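Local coordinates for alpha-1,2-Mannosidase (Trichoderma reesei, PDB 1HCU), which probably trims alpha-1,2-linked mannose residues from high-mannose N-glycans as a calcium-dependent glycoside hydrolase of family 47, at residues T25-Y30 and N75-Y80; H32-F35 and D39-P42; G61-I66 and A457-Y462; N102-G107 and M449-F454. One frame throughout, in Å; residues are numbered along the deposited sequence.

Contact 1: T25-Y30 and N75-Y80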
# COMPACT_ATOMS: atom_id res chain seq x y z
N THR A 25 -4.86 9.60 -19.46
CA THR A 25 -4.06 10.82 -19.54
C THR A 25 -2.67 10.60 -18.91
O THR A 25 -1.64 10.86 -19.54
CB THR A 25 -4.80 11.97 -18.81
OG1 THR A 25 -6.07 12.19 -19.44
CG2 THR A 25 -3.99 13.24 -18.84
N SER A 26 -2.67 10.12 -17.67
CA SER A 26 -1.44 9.84 -16.94
C SER A 26 -0.53 8.91 -17.75
O SER A 26 0.68 9.13 -17.85
CB SER A 26 -1.78 9.20 -15.59
OG SER A 26 -2.70 10.02 -14.87
N TRP A 27 -1.11 7.87 -18.35
CA TRP A 27 -0.32 6.94 -19.15
C TRP A 27 0.29 7.58 -20.40
O TRP A 27 1.49 7.44 -20.64
CB TRP A 27 -1.15 5.73 -19.57
CG TRP A 27 -0.37 4.83 -20.49
CD1 TRP A 27 -0.49 4.73 -21.85
CD2 TRP A 27 0.72 3.97 -20.12
NE1 TRP A 27 0.46 3.88 -22.35
CE2 TRP A 27 1.21 3.40 -21.31
CE3 TRP A 27 1.32 3.64 -18.90
CZ2 TRP A 27 2.29 2.50 -21.32
CZ3 TRP A 27 2.40 2.75 -18.91
CH2 TRP A 27 2.87 2.19 -20.11
N ASN A 28 -0.54 8.26 -21.19
CA ASN A 28 -0.07 8.93 -22.41
C ASN A 28 1.14 9.80 -22.08
O ASN A 28 2.18 9.72 -22.74
CB ASN A 28 -1.17 9.83 -22.99
CG ASN A 28 -2.35 9.05 -23.55
OD1 ASN A 28 -3.38 9.64 -23.87
ND2 ASN A 28 -2.20 7.74 -23.67
N ALA A 29 0.98 10.63 -21.06
CA ALA A 29 2.06 11.51 -20.65
C ALA A 29 3.28 10.71 -20.24
O ALA A 29 4.40 11.02 -20.65
CB ALA A 29 1.59 12.41 -19.51
N TYR A 30 3.09 9.67 -19.43
CA TYR A 30 4.22 8.86 -18.99
C TYR A 30 4.90 8.15 -20.15
O TYR A 30 6.12 8.12 -20.25
CB TYR A 30 3.78 7.82 -17.94
CG TYR A 30 4.81 6.73 -17.72
CD1 TYR A 30 4.66 5.48 -18.33
CD2 TYR A 30 5.97 6.96 -16.99
CE1 TYR A 30 5.65 4.49 -18.21
CE2 TYR A 30 6.96 5.99 -16.86
CZ TYR A 30 6.80 4.76 -17.48
OH TYR A 30 7.79 3.81 -17.40
N ASN A 75 -0.71 -4.30 -24.07
CA ASN A 75 0.18 -4.84 -25.07
C ASN A 75 1.53 -4.11 -25.07
O ASN A 75 2.58 -4.74 -25.17
CB ASN A 75 -0.48 -4.77 -26.45
CG ASN A 75 0.47 -5.15 -27.57
OD1 ASN A 75 1.18 -4.30 -28.12
ND2 ASN A 75 0.51 -6.45 -27.90
N THR A 76 1.49 -2.78 -24.95
CA THR A 76 2.71 -1.98 -24.94
C THR A 76 3.66 -2.42 -23.83
O THR A 76 4.86 -2.57 -24.05
CB THR A 76 2.39 -0.47 -24.76
OG1 THR A 76 1.48 -0.04 -25.78
CG2 THR A 76 3.66 0.36 -24.85
N ILE A 77 3.11 -2.61 -22.63
CA ILE A 77 3.91 -3.01 -21.47
C ILE A 77 4.40 -4.44 -21.60
O ILE A 77 5.57 -4.73 -21.33
CB ILE A 77 3.08 -2.85 -20.16
CG1 ILE A 77 2.55 -1.41 -20.06
CG2 ILE A 77 3.96 -3.13 -18.94
CD1 ILE A 77 1.62 -1.16 -18.89
N LEU A 78 3.52 -5.34 -22.03
CA LEU A 78 3.90 -6.73 -22.21
C LEU A 78 5.09 -6.87 -23.17
O LEU A 78 5.97 -7.70 -22.97
CB LEU A 78 2.70 -7.55 -22.71
CG LEU A 78 1.56 -7.79 -21.71
CD1 LEU A 78 0.47 -8.58 -22.38
CD2 LEU A 78 2.06 -8.54 -20.49
N GLN A 79 5.12 -6.04 -24.21
CA GLN A 79 6.22 -6.09 -25.18
C GLN A 79 7.52 -5.62 -24.55
O GLN A 79 8.61 -6.02 -24.96
CB GLN A 79 5.89 -5.21 -26.39
CG GLN A 79 4.69 -5.67 -27.18
CD GLN A 79 5.05 -6.67 -28.25
OE1 GLN A 79 5.63 -7.72 -27.97
NE2 GLN A 79 4.72 -6.34 -29.49
N TYR A 80 7.39 -4.76 -23.54
CA TYR A 80 8.54 -4.20 -22.84
C TYR A 80 9.14 -5.13 -21.78
O TYR A 80 10.36 -5.23 -21.66
CB TYR A 80 8.13 -2.87 -22.20
CG TYR A 80 9.15 -2.29 -21.25
CD1 TYR A 80 8.85 -2.11 -19.90
CD2 TYR A 80 10.43 -1.92 -21.70
CE1 TYR A 80 9.78 -1.57 -19.02
CE2 TYR A 80 11.37 -1.38 -20.82
CZ TYR A 80 11.04 -1.21 -19.48
OH TYR A 80 11.95 -0.67 -18.61
O HOH W 1 -0.00 2.87 -25.12
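The indole of W27 meets helix 71-80 at one end of its six-membered ring: T76 CG2 sits at the edge, near the ring plane, while I77 CG1 comes in obliquely. The ring of H31, one turn further along helix 13-33, also packs against the indole, the two planes inclined at about 30°. The contact joins two helices of the (alpha/alpha)7 barrel characteristic of family 47 mannosidases. The CA atoms of W27 and T76, the nearest pair, are 11.1 Å apart, so the space between the backbones is bridged by side chains, chiefly the long indole. That reach follows from the first torsion of W27, which puts CG opposite the backbone N (chi1 175°). W27 CH2 lies 3.6 Å from I77 CG1 and 3.8 Å from I77 CD1, and W27 CZ3 is 4.0 Å from I77 CD1. Isoleucine therefore touches with its longer branch, which is extended (chi2 175°); I77 also packs on L62 of helix 56-67 and ties a third helix to the group. At the edge, T76 CG2 is 4.3 Å from W27 CZ2, a looser apolar touch. Replacing W27 by an alanine would probably open a gap beside the CG1-CD1 branch of I77 and deprive the bridging water of its indole donor. No direct hydrogen bond crosses between the segments. T76 OG1 is bonded chiefly to the carbonyl of D72 in its own helix. Its link to W27 is indirect: one water accepts from W27 NE1 at 3.0 Å and makes a weak bond to T76 OG1 at 3.3 Å.

Contact 2: H32-F35 and D39-P42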
# COMPACT_ATOMS: atom_id res chain seq x y z
N HIS A 32 4.95 8.97 -23.30
CA HIS A 32 5.61 9.89 -24.20
C HIS A 32 6.83 10.64 -23.66
O HIS A 32 7.77 10.90 -24.40
CB HIS A 32 4.59 10.91 -24.73
CG HIS A 32 5.10 11.73 -25.88
ND1 HIS A 32 6.14 12.62 -25.75
CD2 HIS A 32 4.73 11.76 -27.18
CE1 HIS A 32 6.39 13.17 -26.92
NE2 HIS A 32 5.55 12.67 -27.81
N PHE A 33 6.83 10.98 -22.37
CA PHE A 33 7.95 11.73 -21.82
C PHE A 33 8.90 11.01 -20.86
O PHE A 33 10.02 11.48 -20.64
CB PHE A 33 7.44 12.99 -21.12
CG PHE A 33 6.69 13.94 -22.02
CD1 PHE A 33 5.30 13.96 -22.02
CD2 PHE A 33 7.37 14.84 -22.83
CE1 PHE A 33 4.60 14.88 -22.82
CE2 PHE A 33 6.69 15.76 -23.62
CZ PHE A 33 5.30 15.78 -23.61
N ALA A 34 8.47 9.89 -20.28
CA ALA A 34 9.30 9.17 -19.32
C ALA A 34 9.66 7.72 -19.65
O ALA A 34 10.78 7.28 -19.39
CB ALA A 34 8.64 9.23 -17.95
N PHE A 35 8.70 6.97 -20.19
CA PHE A 35 8.94 5.57 -20.53
C PHE A 35 10.25 5.40 -21.31
O PHE A 35 10.57 6.21 -22.18
CB PHE A 35 7.75 5.05 -21.34
CG PHE A 35 7.83 3.59 -21.66
CD1 PHE A 35 8.21 3.16 -22.93
CD2 PHE A 35 7.51 2.64 -20.70
CE1 PHE A 35 8.27 1.81 -23.24
CE2 PHE A 35 7.57 1.27 -20.99
CZ PHE A 35 7.95 0.86 -22.27
N ASP A 39 9.65 7.06 -13.30
CA ASP A 39 8.57 8.01 -13.07
C ASP A 39 8.60 9.27 -13.94
O ASP A 39 9.65 9.73 -14.37
CB ASP A 39 8.55 8.44 -11.60
CG ASP A 39 8.46 7.26 -10.65
OD1 ASP A 39 7.45 6.53 -10.69
OD2 ASP A 39 9.39 7.07 -9.85
N LEU A 40 7.42 9.83 -14.16
CA LEU A 40 7.27 11.04 -14.95
C LEU A 40 7.09 12.27 -14.07
O LEU A 40 6.45 12.22 -13.01
CB LEU A 40 6.06 10.93 -15.87
CG LEU A 40 5.62 12.24 -16.53
CD1 LEU A 40 6.51 12.55 -17.73
CD2 LEU A 40 4.16 12.12 -16.96
N HIS A 41 7.68 13.38 -14.51
CA HIS A 41 7.55 14.66 -13.83
C HIS A 41 6.70 15.44 -14.82
O HIS A 41 7.22 16.04 -15.77
CB HIS A 41 8.92 15.30 -13.62
CG HIS A 41 9.80 14.53 -12.68
ND1 HIS A 41 11.07 14.93 -12.36
CD2 HIS A 41 9.58 13.39 -11.99
CE1 HIS A 41 11.61 14.07 -11.51
NE2 HIS A 41 10.72 13.13 -11.27
N PRO A 42 5.38 15.42 -14.61
CA PRO A 42 4.33 16.07 -15.41
C PRO A 42 4.49 17.55 -15.80
O PRO A 42 3.99 17.96 -16.84
CB PRO A 42 3.06 15.80 -14.60
CG PRO A 42 3.57 15.76 -13.20
CD PRO A 42 4.83 14.95 -13.33
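A34 and L40 bring their CA atoms within 5.2 Å as the chain leaves helix 13-33, A34 being the first residue off helical backbone angles (phi/psi -122/-40°), and turns back as an extended strand. No hydrogen bond crosses between the segments; apolar carbons carry the contact. A34 CB points toward the strand and rests 3.7 Å from L40 CB, with the carbonyl D39 O at 3.8 Å from the same A34 methyl. L40 adds one of its branches: CD1 comes to 3.5 Å from F33 CB and 4.0 Å from A34 CB, having been turned back to the helix end by a first torsion that swings CG trans to the backbone N (chi1 167°). The arrangement is a tight helix-to-strand reversal, and strand 39-41 goes on to pair antiparallel with strand 46-48 in a two-stranded hairpin. L40 also packs on A29 and Y30, one turn back in the helix, so this leucine packs against the last turns of helix 13-33. F33 touches only through its CB; its ring leads away from the strand and has H32 ND1 3.7 Å above one face, over the centre. D39 CB points away from the helix, and its carboxylate OD1 makes a weak hydrogen bond to S57 OG.

Contact 3: G61-I66 and A457-Y462; sequences GLDTAI and ALKYAY
Helices 56-67 and 451-465 of the (alpha/alpha)7 barrel, far apart in sequence, are fastened here by a buried lysine. K459 NZ forms a salt bridge with D63 OD2 at 2.9 Å and a hydrogen bond to T64 OG1 at 3.0 Å, and it also bonds to the carbonyl oxygens of A455 and A487. The helices pass close, with the CA atoms of T64 and K459 5.6 Å apart. The lysine chain therefore cannot run out straight: it bends at chi2, chi3 and chi4, with chi2 (99°) and chi3 (103°) away from their staggered values, and folds back to the aspartate. D63 and K459 cross at about a right angle, and the ammonium meets OD2 from above the carboxylate plane, 47° out of it. The other oxygen, D63 OD1, is engaged by H488 ND1 and S111 OG, which should hold the carboxylate's rotation. With a methionine in place of K459, the D63 carboxylate would probably lack its opposite charge and the carbonyls of A455 and A487 a donor. A487 and H488 follow T485, a calcium ligand in this protein; the K459 side chain is about 11 Å from the calcium ion. The threonine hydroxyl works both ways, T64 OG1 accepting from K459 NZ while donating to F454 O.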
# COMPACT_ATOMS: atom_id res chain seq x y z
N GLY A 61 1.56 -0.01 -13.17
CA GLY A 61 0.27 0.28 -13.77
C GLY A 61 -0.31 -0.82 -14.66
O GLY A 61 -1.49 -0.79 -15.02
N LEU A 62 0.52 -1.79 -15.00
CA LEU A 62 0.11 -2.89 -15.86
C LEU A 62 -1.21 -3.56 -15.47
O LEU A 62 -2.11 -3.68 -16.30
CB LEU A 62 1.23 -3.94 -15.92
CG LEU A 62 0.96 -5.22 -16.71
CD1 LEU A 62 0.53 -4.88 -18.12
CD2 LEU A 62 2.22 -6.10 -16.72
N ASP A 63 -1.33 -4.01 -14.23
CA ASP A 63 -2.56 -4.68 -13.83
C ASP A 63 -3.76 -3.74 -13.77
O ASP A 63 -4.89 -4.15 -14.00
CB ASP A 63 -2.38 -5.42 -12.50
CG ASP A 63 -2.08 -4.50 -11.34
OD1 ASP A 63 -2.00 -5.03 -10.21
OD2 ASP A 63 -1.93 -3.27 -11.53
N THR A 64 -3.52 -2.47 -13.46
CA THR A 64 -4.61 -1.52 -13.42
C THR A 64 -5.16 -1.41 -14.84
O THR A 64 -6.37 -1.39 -15.05
CB THR A 64 -4.14 -0.13 -12.93
OG1 THR A 64 -3.63 -0.24 -11.59
CG2 THR A 64 -5.29 0.86 -12.94
N ALA A 65 -4.26 -1.38 -15.82
CA ALA A 65 -4.64 -1.30 -17.23
C ALA A 65 -5.43 -2.53 -17.65
O ALA A 65 -6.30 -2.46 -18.51
CB ALA A 65 -3.39 -1.16 -18.10
N ILE A 66 -5.10 -3.67 -17.05
CA ILE A 66 -5.80 -4.92 -17.38
C ILE A 66 -7.24 -4.88 -16.87
O ILE A 66 -8.16 -5.24 -17.59
CB ILE A 66 -5.08 -6.14 -16.76
CG1 ILE A 66 -3.76 -6.38 -17.48
CG2 ILE A 66 -5.96 -7.37 -16.85
CD1 ILE A 66 -2.91 -7.44 -16.83
N ALA A 457 -3.99 4.39 -6.29
CA ALA A 457 -5.02 5.41 -6.27
C ALA A 457 -6.05 5.22 -7.38
O ALA A 457 -7.24 5.17 -7.12
CB ALA A 457 -4.40 6.78 -6.34
N LEU A 458 -5.58 5.10 -8.62
CA LEU A 458 -6.50 4.95 -9.75
C LEU A 458 -7.20 3.58 -9.79
O LEU A 458 -8.31 3.46 -10.31
CB LEU A 458 -5.75 5.22 -11.07
CG LEU A 458 -5.32 6.68 -11.28
CD1 LEU A 458 -4.49 6.82 -12.57
CD2 LEU A 458 -6.55 7.57 -11.37
N LYS A 459 -6.55 2.57 -9.22
CA LYS A 459 -7.09 1.22 -9.17
C LYS A 459 -8.27 1.16 -8.19
O LYS A 459 -9.36 0.73 -8.55
CB LYS A 459 -5.99 0.24 -8.74
CG LYS A 459 -6.46 -1.17 -8.44
CD LYS A 459 -6.24 -2.11 -9.60
CE LYS A 459 -5.03 -3.02 -9.39
NZ LYS A 459 -3.71 -2.33 -9.38
N TYR A 460 -8.07 1.60 -6.95
CA TYR A 460 -9.16 1.56 -5.97
C TYR A 460 -10.30 2.49 -6.37
O TYR A 460 -11.47 2.13 -6.22
CB TYR A 460 -8.65 1.91 -4.57
CG TYR A 460 -7.76 0.84 -3.95
CD1 TYR A 460 -8.23 -0.47 -3.75
CD2 TYR A 460 -6.44 1.12 -3.60
CE1 TYR A 460 -7.39 -1.46 -3.21
CE2 TYR A 460 -5.60 0.15 -3.07
CZ TYR A 460 -6.08 -1.14 -2.88
OH TYR A 460 -5.24 -2.11 -2.37
N ALA A 461 -9.97 3.67 -6.89
CA ALA A 461 -10.98 4.63 -7.31
C ALA A 461 -11.88 4.03 -8.39
O ALA A 461 -13.11 4.17 -8.36
CB ALA A 461 -10.32 5.91 -7.82
N TYR A 462 -11.26 3.33 -9.33
CA TYR A 462 -11.99 2.70 -10.42
C TYR A 462 -12.88 1.54 -9.94
O TYR A 462 -14.07 1.48 -10.27
CB TYR A 462 -11.01 2.17 -11.45
CG TYR A 462 -11.67 1.43 -12.57
CD1 TYR A 462 -12.41 2.11 -13.53
CD2 TYR A 462 -11.59 0.04 -12.65
CE1 TYR A 462 -13.05 1.43 -14.55
CE2 TYR A 462 -12.22 -0.65 -13.67
CZ TYR A 462 -12.95 0.06 -14.61
OH TYR A 462 -13.58 -0.60 -15.63

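Contact 4: N102-G107 and M449-F454; sequences NIRYLG and MESFWF
From M449 to F454 the chain enters helix 451-465, and R104 of helix 98-117 is met at its first turn, by S451 and F452. E450, just before the helix, remains apart: its OE2 is 4.7 Å from R104 NH2, opposite charges near each other without contact, while its CB lies 3.3 Å above one face of the F452 ring, offset toward the rim. S451 supplies the hydrogen bond. R104 NE donates to S451 OG at 3.0 Å, bent to 142° at the hydrogen, with the hydroxyl oxygen at the guanidinium edge and only 7° out of its plane. The serine torsion sets OG between the backbone N and the carbonyl carbon, facing the arginine, and OG is further bonded to D60 OD2, its strongest partner, and to S56 OG. F452 follows, its CD2 3.7 Å from R104 NH2. The nitrogen lies near the ring plane at the edge, and guanidinium and ring planes are 51° apart, so the evidence is for side-by-side packing, not a cation-pi stack. W453 turns to helix 13-33, where its NE1 bonds to S26 OG. On the 102-107 side, R104 is extended from CG to NE and departs from a wider pi-type turn, marked by the bond from G107 N to N102 O at 2.9 Å. Its NH1 forms a salt bridge with E100 OE1, a predicted proton donor in the active site. The chemistry implies a second-shell role: S451, itself bonded to D60, probably helps orient the guanidinium through NE, and R104 in turn probably positions E100.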
# COMPACT_ATOMS: atom_id res chain seq x y z
N ASN A 102 10.19 -5.32 -4.17
CA ASN A 102 9.30 -6.45 -3.99
C ASN A 102 7.83 -6.13 -4.24
O ASN A 102 7.17 -6.78 -5.06
CB ASN A 102 9.46 -7.01 -2.57
CG ASN A 102 8.41 -8.05 -2.24
OD1 ASN A 102 8.50 -9.20 -2.69
ND2 ASN A 102 7.41 -7.66 -1.47
N ILE A 103 7.31 -5.13 -3.54
CA ILE A 103 5.90 -4.77 -3.65
C ILE A 103 5.50 -4.22 -5.02
O ILE A 103 4.37 -4.44 -5.47
CB ILE A 103 5.50 -3.76 -2.53
CG1 ILE A 103 6.17 -2.40 -2.76
CG2 ILE A 103 5.89 -4.32 -1.17
CD1 ILE A 103 5.75 -1.32 -1.77
N ARG A 104 6.41 -3.51 -5.68
CA ARG A 104 6.12 -2.94 -7.00
C ARG A 104 6.38 -3.90 -8.16
O ARG A 104 5.46 -4.31 -8.86
CB ARG A 104 6.93 -1.66 -7.24
CG ARG A 104 6.52 -0.45 -6.42
CD ARG A 104 7.23 0.79 -6.94
NE ARG A 104 6.86 1.99 -6.21
CZ ARG A 104 7.03 2.15 -4.90
NH1 ARG A 104 7.58 1.17 -4.19
NH2 ARG A 104 6.67 3.28 -4.31
N TYR A 105 7.64 -4.24 -8.36
CA TYR A 105 8.02 -5.11 -9.47
C TYR A 105 7.53 -6.55 -9.37
O TYR A 105 6.75 -7.02 -10.20
CB TYR A 105 9.53 -5.05 -9.65
CG TYR A 105 10.01 -3.69 -10.12
CD1 TYR A 105 10.78 -2.87 -9.29
CD2 TYR A 105 9.72 -3.24 -11.41
CE1 TYR A 105 11.25 -1.62 -9.75
CE2 TYR A 105 10.18 -2.01 -11.88
CZ TYR A 105 10.95 -1.21 -11.05
OH TYR A 105 11.46 -0.02 -11.54
N LEU A 106 7.97 -7.25 -8.33
CA LEU A 106 7.56 -8.62 -8.13
C LEU A 106 6.03 -8.68 -8.02
O LEU A 106 5.38 -9.49 -8.68
CB LEU A 106 8.24 -9.15 -6.86
CG LEU A 106 8.20 -10.66 -6.67
CD1 LEU A 106 8.78 -11.31 -7.93
CD2 LEU A 106 9.00 -11.06 -5.43
N GLY A 107 5.45 -7.80 -7.21
CA GLY A 107 4.00 -7.77 -7.07
C GLY A 107 3.30 -7.46 -8.38
O GLY A 107 2.34 -8.14 -8.76
N MET A 449 5.06 12.34 -10.30
CA MET A 449 3.94 11.43 -10.41
C MET A 449 4.42 10.02 -10.07
O MET A 449 4.90 9.28 -10.94
CB MET A 449 3.36 11.49 -11.84
CG MET A 449 2.12 10.64 -12.06
SD MET A 449 1.15 11.14 -13.53
CE MET A 449 1.82 10.07 -14.78
N GLU A 450 4.30 9.66 -8.80
CA GLU A 450 4.73 8.36 -8.31
C GLU A 450 4.00 7.21 -8.99
O GLU A 450 2.84 7.34 -9.39
CB GLU A 450 4.51 8.29 -6.80
CG GLU A 450 5.37 9.26 -6.02
CD GLU A 450 6.78 8.77 -5.84
OE1 GLU A 450 7.64 9.58 -5.43
OE2 GLU A 450 7.04 7.57 -6.09
N SER A 451 4.68 6.07 -9.10
CA SER A 451 4.10 4.91 -9.76
C SER A 451 2.83 4.39 -9.07
O SER A 451 1.91 3.91 -9.75
CB SER A 451 5.14 3.78 -9.88
OG SER A 451 5.48 3.22 -8.63
N PHE A 452 2.75 4.48 -7.74
CA PHE A 452 1.55 3.99 -7.06
C PHE A 452 0.28 4.77 -7.45
O PHE A 452 -0.83 4.38 -7.13
CB PHE A 452 1.75 3.98 -5.53
CG PHE A 452 2.28 5.27 -4.96
CD1 PHE A 452 1.51 6.42 -5.00
CD2 PHE A 452 3.53 5.32 -4.34
CE1 PHE A 452 1.96 7.61 -4.44
CE2 PHE A 452 4.00 6.51 -3.78
CZ PHE A 452 3.21 7.65 -3.83
N TRP A 453 0.46 5.88 -8.17
CA TRP A 453 -0.69 6.64 -8.65
C TRP A 453 -1.38 5.69 -9.63
O TRP A 453 -2.59 5.51 -9.59
CB TRP A 453 -0.22 7.91 -9.35
CG TRP A 453 -1.27 8.64 -10.13
CD1 TRP A 453 -1.23 8.95 -11.46
CD2 TRP A 453 -2.49 9.22 -9.63
NE1 TRP A 453 -2.34 9.68 -11.82
CE2 TRP A 453 -3.12 9.87 -10.72
CE3 TRP A 453 -3.10 9.27 -8.37
CZ2 TRP A 453 -4.34 10.55 -10.59
CZ3 TRP A 453 -4.31 9.94 -8.24
CH2 TRP A 453 -4.92 10.57 -9.34
N PHE A 454 -0.57 5.06 -10.49
CA PHE A 454 -1.07 4.11 -11.48
C PHE A 454 -1.60 2.82 -10.86
O PHE A 454 -2.68 2.35 -11.19
CB PHE A 454 0.03 3.70 -12.47
CG PHE A 454 0.37 4.75 -13.48
CD1 PHE A 454 1.58 5.43 -13.42
CD2 PHE A 454 -0.53 5.06 -14.50
CE1 PHE A 454 1.90 6.39 -14.36
CE2 PHE A 454 -0.22 6.03 -15.44
CZ PHE A 454 1.00 6.70 -15.37

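In the fold
All four contacts are buried, but their depth differs. Contacts 1 and 2 lie about 22 Å from the centre of the chain, contact 3 about 13 Å and contact 4 about 9 Å, measured from contact centres. The outer two share helix 13-33 and are essentially apolar, touching each other where A29 CB meets L40 CD2 at 3.6 Å. The inner two share helix 451-465 and depend on charged side chains gripped by several partners. Contacts 1 and 2 are also joined through the backbone by a probable hydrogen bond, Y30 O to F35 N at 2.8 Å. Contact 2 is local along the chain, whereas contacts 3 and 4 each join segments more than 340 residues apart.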